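Local coordinates for protein oxidoreductase (Azotobacter vinelandii, PDB 7D5M) that binds NAD in a Rossmann domain and, as a homologue of inositol dehydrogenase, probably oxidises a sugar or polyol substrate with it, at residues A[13-18]-A[83-88]; A[223-228]-A[247-252]; A[289-294]-A[301-306]; A[119-124]-A[365-370]. One frame throughout, in Å; residues are numbered along the deposited sequence.

Contact 1 (A[13-18]-A[83-88]); sequences RWAMVG and DGIQAV. With NAD (nicotinamide-adenine-dinucleotide), chain B.
R13 reaches across to the 83-88 segment with its whole side chain, and each step of it meets something. CB lies near the side-chain oxygen of Q86, with OE1 3.7 Å away, and CG keeps beside the same atom. CD passes the carbonyl of D83, its carbon 3.3 Å from D83 O. The bend at chi3 (-55°) then swings NE onto the carbonyl of G84: NE to G84 O is 2.7 Å and nearly straight, the oxygen lying in the guanidinium plane while the N-H comes in from above the carbonyl plane. NH2 adds a weak second bond to the same oxygen. CZ and NH1 carry the Q86 amide, nearest through its CD, over one guanidinium face in an offset stack, the planes 14° apart. The amide is held through its oxygen: R13 N donates to Q86 OE1 at 2.9 Å in the carbonyl plane. R13 O in turn accepts from Q86 N (2.8 Å) and A87 N, two donors on one oxygen. Beyond this the strands pair in parallel, A15 N to A87 O at 3.1 Å. On the face of A15, its CB touches I85 CD1, and V17 CG2 meets V88 CG2 at 3.7 Å; helix 71-78 covers this side through L74 and F75. W14 is on the other face under helix 26-34, its NE1 bonded to S89. At the far end the CA of G18 lies 3.4 Å from N3A of the adenine. Neighbouring parallel strands, with the first leading into a glycine turn at the dinucleotide, are characteristic of the NAD-binding Rossmann fold.

Contact 2 (A[223-228]-A[247-252]); sequences IKRLMC and LMEYEG
R225 and E249 lie side by side on one face of an antiparallel strand pair and close a salt bridge. R225 NH2 donates to E249 OE2 at 2.8 Å; the oxygen sits at the guanidinium edge but is met from above the carboxylate plane, the two groups being turned 57° apart. NE makes a weak bond to the other oxygen, E249 OE1, at 3.2 Å, and K224 NZ adds a long ion pair to that same oxygen. Shortening R225 to an alanine would remove both guanidinium bonds and is likely to leave the E249 carboxylate with the long K224 pair and freer to turn. Both charged residues can face E249 because the backbone holds a classic beta bulge: E249 O accepts from K224 N at 2.8 Å and from R225 N at 3.3 Å, which shifts the register by one residue. The strands belong to the beta hairpin 223-231/243-250 in the large mixed sheet of the C-terminal domain. Past the bulge the pairing is regular, M227 N to L247 O measuring 2.8 Å. On the opposite face M248 runs extended through chi2 (-169°), which carries SD to 3.6 Å from I223 CD1, while its CG packs on L226 CB at 3.8 Å. W372 of helix 363-381 lies against L226 and M248 here. Across the sheet, W386 makes a cation-pi contact with R225 and also touches E249, and M227 packs on M227 of the second subunit.

Contact 3 (A[289-294]-A[301-306]); sequences PNQLAF and VQVLER
F294, L304 and N290 bury the most surface in this antiparallel strand pair. The F294 ring lies alongside the Q302 side chain, CD2 3.6 Å from Q302 NE2, ring and amide planes 42° apart. A water accepts from Q302 NE2 and donates to F294 O at 2.8 Å. L304 touches two neighbours on this face: CG is 4.1 Å from F294 CB, and CD1 reaches L292 CD2. L304 N meets L292 O at 2.7 Å, and L304 O accepts from L292 N. N290 O accepts from R306 N at 3.0 Å; its OD1 lies 3.4 Å from R306 CD at the edge of the guanidinium, which bonds H325 O, the planes 82° apart, while ND2 turns to E327 O. On the opposite face Q291 folds at chi2 (82°) and NE2 donates to E305 OE1 at 3.1 Å, approached from above the carboxylate plane. A leucine replacing Q291 would probably leave the E305 side chain without this donor and freer to turn. Within the chain the hairpin edges the mixed sheet: A293 bonds to strand 280-285, M156 of helix 148-158 covers F294 and L304, and residues 301-303 pair antiparallel with a strand of the third subunit across the interface.

Contact 4 (A[119-124]-A[365-370]); sequences FTLEEA and AGVEGV
E123 OE1 is gripped twice from T120, by its backbone N (3.2 Å), which meets it nearly along its C-O axis, and by its hydroxyl OG1 (3.2 Å). E123 N returns a bond to T120 OG1 at 3.1 Å, which completes a capping box with T120 as the N-cap of helix 121-133. V370 of helix 363-381 packs on this capped start. With V370 CG1 anti to the backbone N (chi1 173°), this methyl lies over the T120 peptide, 3.4 Å from T120 C, and also touches A124 CB. One helical turn earlier V367 spreads its two branches: CG1 meets L121 CD1 at 4.0 Å, the side chains crossing at about a right angle, and CG2 lies against A124, 4.1 Å from its CB. A single water spans the two backbones, donating to F119 O at 3.0 Å and to V370 O at 2.9 Å. Just outside, E374 OE2 of helix 363-381 accepts from L121 N, a carboxylate that would probably suit the helix dipole. Between the segments themselves, then, nucleotide-binding and C-terminal domains meet through apolar side chains, one resting on a peptide group, with one water as the polar link.

Contact 1 belongs to the NAD-binding Rossmann fold and contacts 2 and 3 to the mixed sheet of the C-terminal domain; contact 4 joins the two, its ends 241 residues apart in sequence, with contacts 2 and 3 nested in the loop it closes. Contact 1 lines the adenine end of the dinucleotide, whereas the F119 side chain of contact 4 is about 8 Å from NAD and about 4 Å from that of N94, which binds it. Centres of contacts 1 and 4 lie 24 Å apart. Contact 2 approaches contact 4 to about 7 Å between nearest atoms, helix 363-381 serving both. Contact 3 is remote, its centre 38 Å from that of contact 1, and faces neighbouring subunits.

Contact 1 (A[13-18]-A[83-88])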
# COMPACT_ATOMS: atom_id res chain seq x y z
N ARG A 13 -26.50 32.27 -14.97
CA ARG A 13 -27.73 32.21 -14.15
C ARG A 13 -28.28 30.78 -14.23
O ARG A 13 -28.48 30.28 -15.36
CB ARG A 13 -28.72 33.29 -14.61
CG ARG A 13 -28.20 34.70 -14.43
CD ARG A 13 -29.23 35.76 -14.77
NE ARG A 13 -29.80 35.62 -16.11
CZ ARG A 13 -29.32 36.18 -17.23
NH1 ARG A 13 -28.23 36.92 -17.21
NH2 ARG A 13 -29.93 35.97 -18.37
N TRP A 14 -28.47 30.14 -13.09
CA TRP A 14 -28.54 28.66 -13.00
C TRP A 14 -29.67 28.18 -12.10
O TRP A 14 -29.99 28.81 -11.07
CB TRP A 14 -27.16 28.16 -12.54
CG TRP A 14 -26.98 26.67 -12.44
CD1 TRP A 14 -27.05 25.74 -13.44
CD2 TRP A 14 -26.58 25.97 -11.25
NE1 TRP A 14 -26.76 24.50 -12.93
CE2 TRP A 14 -26.46 24.61 -11.60
CE3 TRP A 14 -26.34 26.36 -9.93
CZ2 TRP A 14 -26.11 23.64 -10.65
CZ3 TRP A 14 -25.98 25.41 -9.00
CH2 TRP A 14 -25.87 24.07 -9.37
N ALA A 15 -30.24 27.03 -12.46
CA ALA A 15 -31.25 26.28 -11.69
C ALA A 15 -30.84 24.82 -11.60
O ALA A 15 -30.07 24.32 -12.46
CB ALA A 15 -32.60 26.41 -12.35
N MET A 16 -31.38 24.14 -10.60
CA MET A 16 -31.36 22.67 -10.52
C MET A 16 -32.79 22.15 -10.63
O MET A 16 -33.73 22.84 -10.16
CB MET A 16 -30.72 22.19 -9.22
CG MET A 16 -29.23 22.41 -9.21
SD MET A 16 -28.46 21.45 -7.89
CE MET A 16 -28.56 19.80 -8.58
N VAL A 17 -32.95 21.00 -11.27
CA VAL A 17 -34.15 20.14 -11.14
C VAL A 17 -33.70 18.87 -10.42
O VAL A 17 -32.77 18.21 -10.91
CB VAL A 17 -34.79 19.83 -12.50
CG1 VAL A 17 -36.10 19.07 -12.33
CG2 VAL A 17 -35.02 21.09 -13.31
N GLY A 18 -34.31 18.60 -9.27
CA GLY A 18 -33.86 17.55 -8.34
C GLY A 18 -32.70 18.07 -7.51
O GLY A 18 -32.52 19.30 -7.44
N ASP A 83 -33.67 38.47 -15.91
CA ASP A 83 -32.64 37.79 -15.07
C ASP A 83 -32.97 36.29 -14.96
O ASP A 83 -32.48 35.64 -14.01
CB ASP A 83 -32.56 38.46 -13.70
CG ASP A 83 -33.81 38.31 -12.84
OD1 ASP A 83 -34.91 38.11 -13.40
OD2 ASP A 83 -33.68 38.41 -11.61
N GLY A 84 -33.74 35.74 -15.89
CA GLY A 84 -34.10 34.31 -15.93
C GLY A 84 -32.88 33.42 -16.11
O GLY A 84 -31.86 33.89 -16.63
N ILE A 85 -32.99 32.15 -15.72
CA ILE A 85 -31.88 31.17 -15.85
C ILE A 85 -31.44 31.07 -17.31
O ILE A 85 -32.26 31.27 -18.23
CB ILE A 85 -32.27 29.80 -15.27
CG1 ILE A 85 -33.50 29.21 -15.96
CG2 ILE A 85 -32.43 29.92 -13.76
CD1 ILE A 85 -33.78 27.75 -15.61
N GLN A 86 -30.17 30.74 -17.49
CA GLN A 86 -29.55 30.48 -18.81
C GLN A 86 -29.20 29.00 -18.92
O GLN A 86 -28.97 28.54 -20.05
CB GLN A 86 -28.29 31.32 -18.93
CG GLN A 86 -28.58 32.81 -18.89
CD GLN A 86 -27.31 33.59 -18.69
OE1 GLN A 86 -26.67 33.49 -17.64
NE2 GLN A 86 -26.94 34.36 -19.70
N ALA A 87 -29.12 28.31 -17.78
CA ALA A 87 -28.69 26.90 -17.72
C ALA A 87 -29.35 26.19 -16.54
O ALA A 87 -29.77 26.84 -15.56
CB ALA A 87 -27.19 26.82 -17.67
N VAL A 88 -29.47 24.87 -16.66
CA VAL A 88 -30.13 24.02 -15.64
C VAL A 88 -29.34 22.72 -15.51
O VAL A 88 -28.95 22.14 -16.54
CB VAL A 88 -31.62 23.79 -15.98
CG1 VAL A 88 -31.81 23.13 -17.34
CG2 VAL A 88 -32.33 23.02 -14.89
PA NAD B . -31.79 10.53 -5.11
O1A NAD B . -33.00 9.65 -5.14
O2A NAD B . -30.84 10.49 -3.96
O5B NAD B . -32.27 12.05 -5.34
C5B NAD B . -33.37 12.40 -6.23
C4B NAD B . -33.73 13.84 -5.97
O4B NAD B . -34.55 14.36 -7.05
C3B NAD B . -34.55 14.09 -4.70
O3B NAD B . -34.20 15.36 -4.15
C2B NAD B . -35.98 14.07 -5.23
O2B NAD B . -36.93 14.71 -4.41
C1B NAD B . -35.78 14.83 -6.53
N9A NAD B . -36.80 14.62 -7.54
C8A NAD B . -37.30 13.41 -7.95
N7A NAD B . -38.15 13.51 -8.94
C5A NAD B . -38.21 14.87 -9.21
C6A NAD B . -38.93 15.61 -10.17
N6A NAD B . -39.74 15.06 -11.07
N1A NAD B . -38.74 16.95 -10.19
C2A NAD B . -37.91 17.49 -9.28
N3A NAD B . -37.17 16.90 -8.34
C4A NAD B . -37.37 15.57 -8.36
O3 NAD B . -30.90 10.26 -6.44
PN NAD B . -29.32 10.49 -6.67
O1N NAD B . -28.55 9.30 -6.16
O2N NAD B . -28.95 11.85 -6.16
O5D NAD B . -29.21 10.46 -8.27
C5D NAD B . -29.90 11.41 -9.09
C4D NAD B . -29.28 11.31 -10.46
O4D NAD B . -27.85 11.54 -10.34
C3D NAD B . -29.42 9.93 -11.11
O3D NAD B . -29.57 10.09 -12.51
C2D NAD B . -28.10 9.24 -10.76
O2D NAD B . -27.73 8.23 -11.68
C1D NAD B . -27.13 10.43 -10.85
N1N NAD B . -25.88 10.27 -10.05
C2N NAD B . -24.66 10.49 -10.67
C3N NAD B . -23.47 10.30 -9.97
C7N NAD B . -22.19 10.71 -10.66
O7N NAD B . -22.26 11.42 -11.68
N7N NAD B . -21.04 10.32 -10.12
C4N NAD B . -23.52 9.77 -8.67
C5N NAD B . -24.76 9.55 -8.07
C6N NAD B . -25.90 9.94 -8.73

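Contact 2 (A[223-228]-A[247-252])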
# COMPACT_ATOMS: atom_id res chain seq x y z
N ILE A 223 -14.81 0.44 -30.33
CA ILE A 223 -15.26 -0.94 -30.00
C ILE A 223 -15.82 -1.57 -31.28
O ILE A 223 -16.73 -0.95 -31.90
CB ILE A 223 -16.28 -0.93 -28.84
CG1 ILE A 223 -15.74 -0.20 -27.61
CG2 ILE A 223 -16.72 -2.35 -28.52
CD1 ILE A 223 -16.81 0.23 -26.64
N LYS A 224 -15.28 -2.72 -31.67
CA LYS A 224 -15.76 -3.51 -32.84
C LYS A 224 -16.89 -4.45 -32.39
O LYS A 224 -17.95 -4.50 -33.06
CB LYS A 224 -14.61 -4.30 -33.45
CG LYS A 224 -14.97 -5.02 -34.74
CD LYS A 224 -14.07 -6.19 -35.05
CE LYS A 224 -12.60 -5.84 -35.06
NZ LYS A 224 -11.77 -7.00 -34.67
N ARG A 225 -16.68 -5.20 -31.30
CA ARG A 225 -17.66 -6.19 -30.78
C ARG A 225 -17.58 -6.21 -29.26
O ARG A 225 -16.51 -5.89 -28.74
CB ARG A 225 -17.36 -7.61 -31.26
CG ARG A 225 -17.27 -7.78 -32.77
CD ARG A 225 -17.42 -9.25 -33.14
NE ARG A 225 -16.42 -10.08 -32.48
CZ ARG A 225 -16.51 -11.41 -32.32
NH1 ARG A 225 -17.58 -12.06 -32.74
NH2 ARG A 225 -15.54 -12.07 -31.72
N LEU A 226 -18.65 -6.63 -28.60
CA LEU A 226 -18.57 -6.93 -27.15
C LEU A 226 -19.49 -8.09 -26.80
O LEU A 226 -20.41 -8.42 -27.57
CB LEU A 226 -18.85 -5.67 -26.31
CG LEU A 226 -20.25 -5.06 -26.32
CD1 LEU A 226 -21.26 -5.88 -25.53
CD2 LEU A 226 -20.19 -3.66 -25.73
N MET A 227 -19.21 -8.70 -25.67
CA MET A 227 -20.15 -9.63 -25.01
C MET A 227 -20.30 -9.20 -23.56
O MET A 227 -19.36 -8.59 -22.99
CB MET A 227 -19.66 -11.08 -25.09
CG MET A 227 -18.21 -11.23 -24.71
SD MET A 227 -17.89 -12.91 -24.18
CE MET A 227 -19.00 -13.00 -22.77
N CYS A 228 -21.47 -9.46 -23.00
CA CYS A 228 -21.76 -9.12 -21.60
C CYS A 228 -22.53 -10.26 -20.94
O CYS A 228 -23.58 -10.68 -21.46
CB CYS A 228 -22.52 -7.80 -21.49
SG CYS A 228 -22.95 -7.38 -19.78
N LEU A 247 -16.72 -7.96 -21.98
CA LEU A 247 -15.48 -8.18 -22.74
C LEU A 247 -15.66 -7.55 -24.13
O LEU A 247 -16.72 -7.75 -24.77
CB LEU A 247 -15.18 -9.67 -22.81
CG LEU A 247 -13.84 -10.04 -23.43
CD1 LEU A 247 -12.68 -9.51 -22.60
CD2 LEU A 247 -13.72 -11.54 -23.59
N MET A 248 -14.67 -6.77 -24.55
CA MET A 248 -14.74 -6.00 -25.81
C MET A 248 -13.50 -6.25 -26.66
O MET A 248 -12.39 -6.37 -26.11
CB MET A 248 -14.85 -4.51 -25.48
CG MET A 248 -15.89 -4.22 -24.44
SD MET A 248 -16.22 -2.47 -24.28
CE MET A 248 -14.72 -1.89 -23.52
N GLU A 249 -13.71 -6.32 -27.97
CA GLU A 249 -12.62 -6.25 -28.97
C GLU A 249 -12.68 -4.86 -29.59
O GLU A 249 -13.74 -4.49 -30.10
CB GLU A 249 -12.79 -7.29 -30.08
CG GLU A 249 -13.09 -8.68 -29.58
CD GLU A 249 -13.28 -9.70 -30.70
OE1 GLU A 249 -13.37 -9.26 -31.87
OE2 GLU A 249 -13.33 -10.92 -30.40
N TYR A 250 -11.58 -4.11 -29.51
CA TYR A 250 -11.42 -2.82 -30.22
C TYR A 250 -10.97 -3.09 -31.65
O TYR A 250 -10.32 -4.13 -31.91
CB TYR A 250 -10.40 -1.94 -29.51
CG TYR A 250 -10.78 -1.53 -28.11
CD1 TYR A 250 -11.66 -0.49 -27.90
CD2 TYR A 250 -10.26 -2.17 -27.00
CE1 TYR A 250 -12.02 -0.09 -26.62
CE2 TYR A 250 -10.60 -1.78 -25.72
CZ TYR A 250 -11.48 -0.74 -25.52
OH TYR A 250 -11.84 -0.32 -24.27
N GLU A 251 -11.28 -2.17 -32.57
CA GLU A 251 -10.66 -2.14 -33.92
C GLU A 251 -9.15 -2.09 -33.71
O GLU A 251 -8.70 -1.26 -32.90
CB GLU A 251 -11.14 -0.94 -34.74
CG GLU A 251 -12.61 -0.98 -35.12
CD GLU A 251 -13.02 -2.03 -36.13
OE1 GLU A 251 -12.12 -2.66 -36.75
OE2 GLU A 251 -14.24 -2.24 -36.30
N GLY A 252 -8.40 -2.97 -34.38
CA GLY A 252 -6.92 -3.00 -34.31
C GLY A 252 -6.42 -4.10 -33.39
O GLY A 252 -5.20 -4.37 -33.40

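Contact 3 (A[289-294]-A[301-306])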
# COMPACT_ATOMS: atom_id res chain seq x y z
N PRO A 289 -7.03 9.47 -5.99
CA PRO A 289 -7.07 10.05 -7.34
C PRO A 289 -5.84 10.91 -7.67
O PRO A 289 -5.67 11.22 -8.83
CB PRO A 289 -8.33 10.92 -7.27
CG PRO A 289 -8.35 11.39 -5.85
CD PRO A 289 -7.90 10.18 -5.05
N ASN A 290 -5.01 11.21 -6.67
CA ASN A 290 -3.84 12.12 -6.82
C ASN A 290 -2.58 11.36 -7.22
O ASN A 290 -1.55 12.01 -7.33
CB ASN A 290 -3.62 12.91 -5.53
CG ASN A 290 -4.87 13.67 -5.15
OD1 ASN A 290 -5.43 14.41 -5.96
ND2 ASN A 290 -5.33 13.47 -3.92
N GLN A 291 -2.67 10.04 -7.43
CA GLN A 291 -1.52 9.21 -7.88
C GLN A 291 -1.91 8.47 -9.15
O GLN A 291 -3.10 8.16 -9.35
CB GLN A 291 -1.08 8.23 -6.79
CG GLN A 291 -0.41 8.93 -5.61
CD GLN A 291 -1.41 9.50 -4.63
OE1 GLN A 291 -2.40 8.85 -4.30
NE2 GLN A 291 -1.14 10.70 -4.14
N LEU A 292 -0.92 8.22 -10.00
CA LEU A 292 -1.08 7.42 -11.23
C LEU A 292 0.12 6.48 -11.34
O LEU A 292 1.27 6.98 -11.40
CB LEU A 292 -1.19 8.36 -12.42
CG LEU A 292 -1.31 7.68 -13.79
CD1 LEU A 292 -2.67 7.04 -13.96
CD2 LEU A 292 -1.05 8.68 -14.89
N ALA A 293 -0.13 5.17 -11.28
CA ALA A 293 0.92 4.14 -11.44
C ALA A 293 1.41 4.18 -12.89
O ALA A 293 0.57 4.23 -13.79
CB ALA A 293 0.41 2.76 -11.10
N PHE A 294 2.72 4.17 -13.09
CA PHE A 294 3.35 4.14 -14.44
C PHE A 294 4.45 3.09 -14.41
O PHE A 294 5.44 3.26 -13.70
CB PHE A 294 3.86 5.51 -14.87
CG PHE A 294 4.57 5.52 -16.20
CD1 PHE A 294 4.04 4.87 -17.30
CD2 PHE A 294 5.77 6.21 -16.36
CE1 PHE A 294 4.70 4.89 -18.52
CE2 PHE A 294 6.41 6.23 -17.58
CZ PHE A 294 5.88 5.57 -18.66
N VAL A 301 8.83 0.27 -11.14
CA VAL A 301 7.50 0.92 -11.19
C VAL A 301 7.67 2.35 -10.68
O VAL A 301 8.57 2.61 -9.84
CB VAL A 301 6.41 0.14 -10.43
CG1 VAL A 301 6.19 -1.23 -11.03
CG2 VAL A 301 6.69 0.06 -8.95
N GLN A 302 6.83 3.26 -11.17
CA GLN A 302 6.82 4.68 -10.77
C GLN A 302 5.41 5.03 -10.32
O GLN A 302 4.44 4.37 -10.75
CB GLN A 302 7.25 5.57 -11.93
CG GLN A 302 8.71 5.40 -12.34
CD GLN A 302 9.06 6.26 -13.53
OE1 GLN A 302 9.43 7.43 -13.39
NE2 GLN A 302 8.93 5.70 -14.73
N VAL A 303 5.32 6.06 -9.50
CA VAL A 303 4.03 6.70 -9.15
C VAL A 303 4.12 8.17 -9.53
O VAL A 303 5.03 8.86 -9.06
CB VAL A 303 3.70 6.50 -7.66
CG1 VAL A 303 2.46 7.29 -7.26
CG2 VAL A 303 3.52 5.04 -7.31
N LEU A 304 3.22 8.62 -10.39
CA LEU A 304 3.15 10.05 -10.78
C LEU A 304 2.18 10.74 -9.82
O LEU A 304 1.11 10.17 -9.56
CB LEU A 304 2.65 10.18 -12.22
CG LEU A 304 3.33 9.29 -13.26
CD1 LEU A 304 2.88 9.68 -14.66
CD2 LEU A 304 4.84 9.37 -13.16
N GLU A 305 2.56 11.92 -9.34
CA GLU A 305 1.81 12.68 -8.32
C GLU A 305 1.20 13.93 -8.96
O GLU A 305 1.92 14.63 -9.70
CB GLU A 305 2.74 13.08 -7.18
CG GLU A 305 3.04 11.92 -6.25
CD GLU A 305 2.08 11.73 -5.09
OE1 GLU A 305 1.17 12.57 -4.91
OE2 GLU A 305 2.26 10.73 -4.34
N ARG A 306 -0.05 14.21 -8.62
CA ARG A 306 -0.74 15.47 -8.97
C ARG A 306 0.16 16.65 -8.61
O ARG A 306 0.74 16.66 -7.49
CB ARG A 306 -2.05 15.60 -8.19
CG ARG A 306 -2.93 16.76 -8.62
CD ARG A 306 -3.95 17.07 -7.54
NE ARG A 306 -3.36 17.53 -6.29
CZ ARG A 306 -2.82 18.73 -6.08
NH1 ARG A 306 -2.76 19.62 -7.06
NH2 ARG A 306 -2.32 19.03 -4.89
O HOH W 1 8.00 2.70 -14.68

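Contact 4 (A[119-124]-A[365-370])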
# COMPACT_ATOMS: atom_id res chain seq x y z
N PHE A 119 -32.67 6.19 -21.20
CA PHE A 119 -32.76 4.71 -21.18
C PHE A 119 -32.31 4.10 -22.52
O PHE A 119 -31.67 3.04 -22.50
CB PHE A 119 -34.19 4.23 -20.91
CG PHE A 119 -34.76 4.48 -19.53
CD1 PHE A 119 -33.97 4.95 -18.50
CD2 PHE A 119 -36.09 4.19 -19.27
CE1 PHE A 119 -34.52 5.15 -17.24
CE2 PHE A 119 -36.63 4.40 -18.01
CZ PHE A 119 -35.84 4.88 -17.00
N THR A 120 -32.67 4.71 -23.66
CA THR A 120 -32.50 4.06 -24.99
C THR A 120 -31.62 4.91 -25.91
O THR A 120 -31.62 6.14 -25.79
CB THR A 120 -33.84 3.79 -25.70
OG1 THR A 120 -34.38 5.01 -26.19
CG2 THR A 120 -34.85 3.10 -24.81
N LEU A 121 -30.91 4.24 -26.81
CA LEU A 121 -30.05 4.90 -27.82
C LEU A 121 -30.92 5.79 -28.71
O LEU A 121 -30.47 6.89 -29.06
CB LEU A 121 -29.32 3.81 -28.62
CG LEU A 121 -28.36 4.30 -29.71
CD1 LEU A 121 -27.34 5.27 -29.14
CD2 LEU A 121 -27.67 3.12 -30.38
N GLU A 122 -32.14 5.36 -29.06
CA GLU A 122 -33.00 6.17 -29.97
C GLU A 122 -33.33 7.51 -29.28
O GLU A 122 -33.25 8.55 -29.95
CB GLU A 122 -34.22 5.35 -30.41
CG GLU A 122 -35.20 6.16 -31.26
CD GLU A 122 -36.12 5.36 -32.16
OE1 GLU A 122 -37.34 5.31 -31.88
OE2 GLU A 122 -35.63 4.81 -33.18
N GLU A 123 -33.64 7.49 -27.98
CA GLU A 123 -33.87 8.72 -27.16
C GLU A 123 -32.59 9.57 -27.14
O GLU A 123 -32.69 10.80 -27.27
CB GLU A 123 -34.22 8.37 -25.71
CG GLU A 123 -35.67 8.02 -25.47
CD GLU A 123 -35.90 7.58 -24.03
OE1 GLU A 123 -35.22 6.64 -23.59
OE2 GLU A 123 -36.74 8.20 -23.35
N ALA A 124 -31.43 8.95 -26.92
CA ALA A 124 -30.13 9.65 -26.86
C ALA A 124 -29.88 10.39 -28.18
O ALA A 124 -29.47 11.57 -28.14
CB ALA A 124 -29.02 8.67 -26.58
N ALA A 365 -20.51 12.15 -25.35
CA ALA A 365 -20.12 11.19 -24.29
C ALA A 365 -21.39 10.53 -23.73
O ALA A 365 -21.38 9.30 -23.52
CB ALA A 365 -19.34 11.88 -23.22
N GLY A 366 -22.43 11.33 -23.48
CA GLY A 366 -23.72 10.84 -22.96
C GLY A 366 -24.32 9.81 -23.90
O GLY A 366 -24.75 8.75 -23.41
N VAL A 367 -24.31 10.08 -25.21
CA VAL A 367 -24.86 9.12 -26.22
C VAL A 367 -24.08 7.80 -26.15
O VAL A 367 -24.73 6.74 -26.15
CB VAL A 367 -24.84 9.72 -27.64
CG1 VAL A 367 -25.20 8.67 -28.69
CG2 VAL A 367 -25.78 10.91 -27.74
N GLU A 368 -22.75 7.86 -26.10
CA GLU A 368 -21.89 6.64 -26.09
C GLU A 368 -22.18 5.79 -24.83
O GLU A 368 -22.22 4.57 -24.97
CB GLU A 368 -20.41 7.00 -26.18
CG GLU A 368 -20.02 7.46 -27.56
CD GLU A 368 -20.58 6.58 -28.67
OE1 GLU A 368 -20.31 5.34 -28.64
OE2 GLU A 368 -21.33 7.12 -29.53
N GLY A 369 -22.37 6.43 -23.67
CA GLY A 369 -22.71 5.73 -22.42
C GLY A 369 -23.99 4.93 -22.58
O GLY A 369 -24.05 3.77 -22.13
N VAL A 370 -25.00 5.52 -23.23
CA VAL A 370 -26.31 4.85 -23.46
C VAL A 370 -26.10 3.72 -24.46
O VAL A 370 -26.63 2.63 -24.23
CB VAL A 370 -27.37 5.86 -23.92
CG1 VAL A 370 -28.68 5.18 -24.32
CG2 VAL A 370 -27.58 6.91 -22.86
O HOH W 2 -28.74 2.35 -22.25